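Local coordinates for protein 4'-phospho-dehydrooxetanocin synthase (Bacillus megaterium, PDB 5UL3) that catalyses the oxidative ring contraction of dAMP to an oxetane aldehyde in oxetanocin A biosynthesis, using cobalamin, S-adenosylmethionine and a [4Fe-4S] cluster, at residues 290-295 with 346-351; 340-345 with 383-388. All blocks are in the same frame, centred on the assembly; numbering follows the deposited sequence.

Contact 1 of 2, residues 290-295 with 346-351; sequences PSLDIL and LRAGKH. With EDO (1,2-ethanediol), chain B.
A type I beta turn, L292 to L295, leads into helix 295-300 and rests two leucines on A348, near the C-terminal end of helix 335-351 of the radical SAM domain. The turn is closed by the bond from L295 N to L292 O, 3.0 Å, and the side chains of both end residues point toward the helix. CB of A348 is the meeting point: L292 CD1 comes within 3.5 Å of it and L295 CD2 within 3.6 Å. L295 reaches the helix with its CG anti to the backbone N (chi1 -173°). Its CD2 also lies 3.9 Å from G349 N, against the helix backbone. I24 packs on L292 and I354 on L295, while D293, which takes no part in the packing, forms a salt bridge with R148 of helix 138-149. R347, next along the helix, does not touch the turn; its NH2 donates to O1 of a 1,2-ethanediol, probably from the crystallisation liquor, at 3.0 Å but bent to 141°, and also bonds to S22 O. No hydrogen bond joins the two segments, so the turn meets the helix here by methyl packing alone, and the side-chain oxygens of S291 and D293 bond to other partners.

Contact 2 of 2, residues 340-345 with 383-388; sequences KQLDDI and EGLLKR
L342 and L385 meet on the buried side of this contact, and D343 and R388 close its more exposed side. The apolar part is one touch between methyls: L342 CD1 lies 4.0 Å from L385 CD2, the two side chains crossing at about a right angle. L385 does not start out facing helix 335-351; the end of its chain brings CD2 nearer. On the more exposed side the contact is ionic and more sharply directed. R388 NH1 donates to D343 OD1 at 2.9 Å with an angle of 165°, a salt bridge using the anti lone pair of OD1, away from the other carboxylate oxygen. OD1 lies close to the guanidinium plane, but the carboxylate is turned 58° from that plane, so the pairing runs through one oxygen and one nitrogen, NH1, and is not the flat two-pronged kind. D343 presents this oxygen with CG anti to its backbone N (chi1 180°), and R388 folds at chi3 to meet it. A water at the guanidinium edge donates both to D343 OD1 and to D343 O, 2.9 Å from the latter, so OD1 receives two donors; the link from this water to R388 NH2 is unusually short and therefore doubtful. On another side of the same helix K340 NZ bridges to D344 OD2, 2.7 Å, and T289 OG1 bonds to that same oxygen. Helices 335-351 and 374-386 are successive helices of the partial barrel, joined through strand 357-360. Inward, L342 packs on L307 of strand 305-311 and on I358 and M360 of strand 357-360, while L385 continues to A426 of helix 410-426.

Both contacts use helix 335-351, contact 2 on residues 340-345 and contact 1 on the residues that follow, with centres about 14 Å apart. They touch directly: L346 CD1 packs 3.7 Å from R388 NE, so the salt-bridged arginine of contact 2 also packs on the segment used in contact 1, and P290 CG lies 4.1 Å from I345 CD1. The helix is thus flanked by loop 290-295, which also packs on helix 138-149 and strand 154-159 of the cobalamin-binding region, and by the next barrel helix. By distance, both lie outside the cobalamin site: the side chains of L292 and L342 are each about 13 Å from the cobalamin, those of L295 and cobalamin-binding R135 about 9 Å apart, and those of L342 and cobalamin-binding E308 about 10 Å.

Contact 1 of 2, residues 290-295 with 346-351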
# COMPACT_ATOMS: atom_id res chain seq x y z
N PRO A 290 -8.69 -5.01 -11.07
CA PRO A 290 -7.88 -6.15 -10.66
C PRO A 290 -8.72 -7.43 -10.66
O PRO A 290 -9.92 -7.40 -10.39
CB PRO A 290 -7.45 -5.79 -9.23
CG PRO A 290 -8.45 -4.78 -8.79
CD PRO A 290 -8.78 -3.99 -10.01
N SER A 291 -8.05 -8.54 -10.94
CA SER A 291 -8.74 -9.82 -10.93
C SER A 291 -9.22 -10.13 -9.52
O SER A 291 -8.53 -9.83 -8.54
CB SER A 291 -7.81 -10.93 -11.44
OG SER A 291 -7.50 -10.70 -12.82
N LEU A 292 -10.40 -10.75 -9.41
CA LEU A 292 -11.03 -10.94 -8.10
C LEU A 292 -11.09 -12.41 -7.67
O LEU A 292 -11.83 -12.75 -6.74
CB LEU A 292 -12.42 -10.31 -8.10
CG LEU A 292 -12.43 -8.81 -8.40
CD1 LEU A 292 -13.85 -8.26 -8.54
CD2 LEU A 292 -11.68 -8.03 -7.32
N ASP A 293 -10.26 -13.26 -8.29
CA ASP A 293 -10.23 -14.70 -7.99
C ASP A 293 -10.10 -14.99 -6.49
O ASP A 293 -10.67 -15.96 -5.99
CB ASP A 293 -9.05 -15.36 -8.70
CG ASP A 293 -9.08 -15.19 -10.22
OD1 ASP A 293 -9.66 -14.20 -10.72
OD2 ASP A 293 -8.51 -16.07 -10.90
N ILE A 294 -9.29 -14.19 -5.78
CA ILE A 294 -8.98 -14.46 -4.38
C ILE A 294 -9.97 -13.81 -3.43
O ILE A 294 -9.92 -14.06 -2.21
CB ILE A 294 -7.54 -13.98 -4.07
CG1 ILE A 294 -6.56 -14.47 -5.15
CG2 ILE A 294 -7.03 -14.50 -2.72
CD1 ILE A 294 -6.42 -15.99 -5.23
N LEU A 295 -10.91 -13.02 -3.94
CA LEU A 295 -11.73 -12.17 -3.08
C LEU A 295 -12.55 -13.00 -2.09
O LEU A 295 -12.64 -12.64 -0.90
CB LEU A 295 -12.63 -11.29 -3.94
CG LEU A 295 -13.40 -10.25 -3.11
CD1 LEU A 295 -12.42 -9.36 -2.35
CD2 LEU A 295 -14.34 -9.42 -3.98
N LEU A 346 -16.75 -2.90 -5.53
CA LEU A 346 -17.79 -2.74 -4.51
C LEU A 346 -18.89 -3.77 -4.70
O LEU A 346 -19.40 -4.35 -3.72
CB LEU A 346 -18.36 -1.33 -4.58
CG LEU A 346 -17.43 -0.22 -4.06
CD1 LEU A 346 -17.93 1.13 -4.54
CD2 LEU A 346 -17.32 -0.28 -2.52
N ARG A 347 -19.27 -4.03 -5.95
CA ARG A 347 -20.30 -5.03 -6.21
C ARG A 347 -19.82 -6.42 -5.80
O ARG A 347 -20.57 -7.19 -5.18
CB ARG A 347 -20.69 -4.99 -7.69
CG ARG A 347 -21.83 -5.96 -8.03
CD ARG A 347 -22.43 -5.72 -9.42
NE ARG A 347 -21.51 -6.10 -10.48
CZ ARG A 347 -21.31 -7.35 -10.88
NH1 ARG A 347 -21.96 -8.36 -10.30
NH2 ARG A 347 -20.45 -7.59 -11.87
N ALA A 348 -18.58 -6.75 -6.14
CA ALA A 348 -18.03 -8.04 -5.75
C ALA A 348 -17.86 -8.14 -4.24
O ALA A 348 -18.09 -9.20 -3.66
CB ALA A 348 -16.69 -8.28 -6.44
N GLY A 349 -17.43 -7.05 -3.59
CA GLY A 349 -17.31 -7.07 -2.14
C GLY A 349 -18.66 -7.30 -1.46
O GLY A 349 -18.76 -8.07 -0.50
N LYS A 350 -19.70 -6.65 -1.97
CA LYS A 350 -21.04 -6.80 -1.41
C LYS A 350 -21.53 -8.24 -1.52
O LYS A 350 -22.22 -8.74 -0.62
CB LYS A 350 -22.00 -5.85 -2.11
CG LYS A 350 -23.42 -5.85 -1.55
CD LYS A 350 -24.35 -5.04 -2.45
CE LYS A 350 -25.68 -4.76 -1.77
NZ LYS A 350 -25.56 -3.76 -0.67
N HIS A 351 -21.19 -8.92 -2.62
CA HIS A 351 -21.54 -10.33 -2.77
C HIS A 351 -20.99 -11.16 -1.63
O HIS A 351 -21.61 -12.15 -1.22
CB HIS A 351 -21.01 -10.86 -4.10
CG HIS A 351 -21.15 -12.34 -4.24
ND1 HIS A 351 -22.35 -12.95 -4.54
CD2 HIS A 351 -20.25 -13.34 -4.07
CE1 HIS A 351 -22.17 -14.26 -4.59
NE2 HIS A 351 -20.91 -14.53 -4.31
C1 EDO B . -19.15 -7.31 -15.16
O1 EDO B . -19.17 -6.24 -14.20
C2 EDO B . -20.22 -7.05 -16.20
O2 EDO B . -19.91 -5.81 -16.84

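Contact 2 of 2, residues 340-345 with 383-388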
# COMPACT_ATOMS: atom_id res chain seq x y z
N LYS A 340 -15.80 2.87 -12.94
CA LYS A 340 -16.13 1.49 -13.30
C LYS A 340 -15.43 0.50 -12.38
O LYS A 340 -16.06 -0.44 -11.88
CB LYS A 340 -15.74 1.21 -14.76
CG LYS A 340 -15.74 -0.31 -15.05
CD LYS A 340 -15.06 -0.64 -16.36
CE LYS A 340 -15.19 -2.12 -16.71
NZ LYS A 340 -14.50 -3.04 -15.75
N GLN A 341 -14.13 0.68 -12.17
CA GLN A 341 -13.40 -0.26 -11.34
C GLN A 341 -13.89 -0.22 -9.89
O GLN A 341 -13.98 -1.26 -9.23
CB GLN A 341 -11.89 0.02 -11.41
CG GLN A 341 -11.34 -0.28 -12.83
CD GLN A 341 -9.83 -0.33 -12.90
OE1 GLN A 341 -9.15 -0.62 -11.91
NE2 GLN A 341 -9.29 -0.06 -14.09
N LEU A 342 -14.20 0.97 -9.39
CA LEU A 342 -14.77 1.06 -8.04
C LEU A 342 -16.10 0.32 -7.97
O LEU A 342 -16.36 -0.43 -7.02
CB LEU A 342 -14.93 2.53 -7.63
CG LEU A 342 -13.64 3.28 -7.26
CD1 LEU A 342 -13.92 4.78 -7.23
CD2 LEU A 342 -13.06 2.79 -5.90
N ASP A 343 -16.94 0.51 -8.99
CA ASP A 343 -18.23 -0.19 -9.03
C ASP A 343 -18.04 -1.71 -9.02
O ASP A 343 -18.74 -2.42 -8.30
CB ASP A 343 -19.02 0.25 -10.25
CG ASP A 343 -20.37 -0.45 -10.36
OD1 ASP A 343 -21.28 -0.08 -9.59
OD2 ASP A 343 -20.51 -1.37 -11.19
N ASP A 344 -17.08 -2.21 -9.82
CA ASP A 344 -16.81 -3.64 -9.88
C ASP A 344 -16.40 -4.19 -8.52
O ASP A 344 -16.94 -5.21 -8.05
CB ASP A 344 -15.70 -3.96 -10.89
CG ASP A 344 -16.10 -3.72 -12.32
OD1 ASP A 344 -17.31 -3.60 -12.59
OD2 ASP A 344 -15.19 -3.63 -13.19
N ILE A 345 -15.42 -3.54 -7.88
CA ILE A 345 -14.90 -4.04 -6.63
C ILE A 345 -15.96 -3.98 -5.54
O ILE A 345 -16.10 -4.90 -4.73
CB ILE A 345 -13.64 -3.24 -6.25
CG1 ILE A 345 -12.52 -3.54 -7.25
CG2 ILE A 345 -13.19 -3.57 -4.84
CD1 ILE A 345 -11.44 -2.52 -7.25
N GLU A 383 -18.13 13.22 -7.61
CA GLU A 383 -19.49 13.36 -8.10
C GLU A 383 -20.05 12.02 -8.55
O GLU A 383 -21.23 11.73 -8.32
CB GLU A 383 -19.56 14.38 -9.24
CG GLU A 383 -19.46 15.82 -8.76
CD GLU A 383 -19.67 16.85 -9.86
OE1 GLU A 383 -19.29 16.60 -11.03
OE2 GLU A 383 -20.23 17.93 -9.56
N GLY A 384 -19.21 11.19 -9.17
CA GLY A 384 -19.64 9.85 -9.55
C GLY A 384 -19.97 8.98 -8.35
O GLY A 384 -20.96 8.24 -8.37
N LEU A 385 -19.15 9.05 -7.30
CA LEU A 385 -19.43 8.29 -6.09
C LEU A 385 -20.72 8.75 -5.43
O LEU A 385 -21.47 7.95 -4.86
CB LEU A 385 -18.26 8.41 -5.11
CG LEU A 385 -16.98 7.67 -5.52
CD1 LEU A 385 -15.86 7.92 -4.52
CD2 LEU A 385 -17.27 6.17 -5.60
N LEU A 386 -20.99 10.06 -5.50
CA LEU A 386 -22.17 10.61 -4.87
C LEU A 386 -23.45 10.22 -5.61
O LEU A 386 -24.54 10.33 -5.04
CB LEU A 386 -22.03 12.13 -4.76
CG LEU A 386 -20.99 12.60 -3.73
CD1 LEU A 386 -20.67 14.08 -3.91
CD2 LEU A 386 -21.49 12.32 -2.32
N LYS A 387 -23.33 9.78 -6.87
CA LYS A 387 -24.47 9.28 -7.62
C LYS A 387 -24.83 7.85 -7.27
O LYS A 387 -25.92 7.40 -7.63
CB LYS A 387 -24.21 9.37 -9.13
CG LYS A 387 -24.26 10.76 -9.69
CD LYS A 387 -23.79 10.80 -11.13
CE LYS A 387 -23.50 12.22 -11.56
NZ LYS A 387 -22.93 12.28 -12.94
N ARG A 388 -23.95 7.13 -6.57
CA ARG A 388 -24.24 5.75 -6.23
C ARG A 388 -25.38 5.68 -5.21
O ARG A 388 -25.66 6.64 -4.50
CB ARG A 388 -22.99 5.06 -5.66
CG ARG A 388 -21.80 5.05 -6.63
CD ARG A 388 -20.61 4.36 -6.00
NE ARG A 388 -20.94 2.98 -5.67
CZ ARG A 388 -20.99 1.99 -6.57
NH1 ARG A 388 -20.72 2.23 -7.85
NH2 ARG A 388 -21.32 0.77 -6.18
O HOH W 1 -21.21 -1.56 -7.11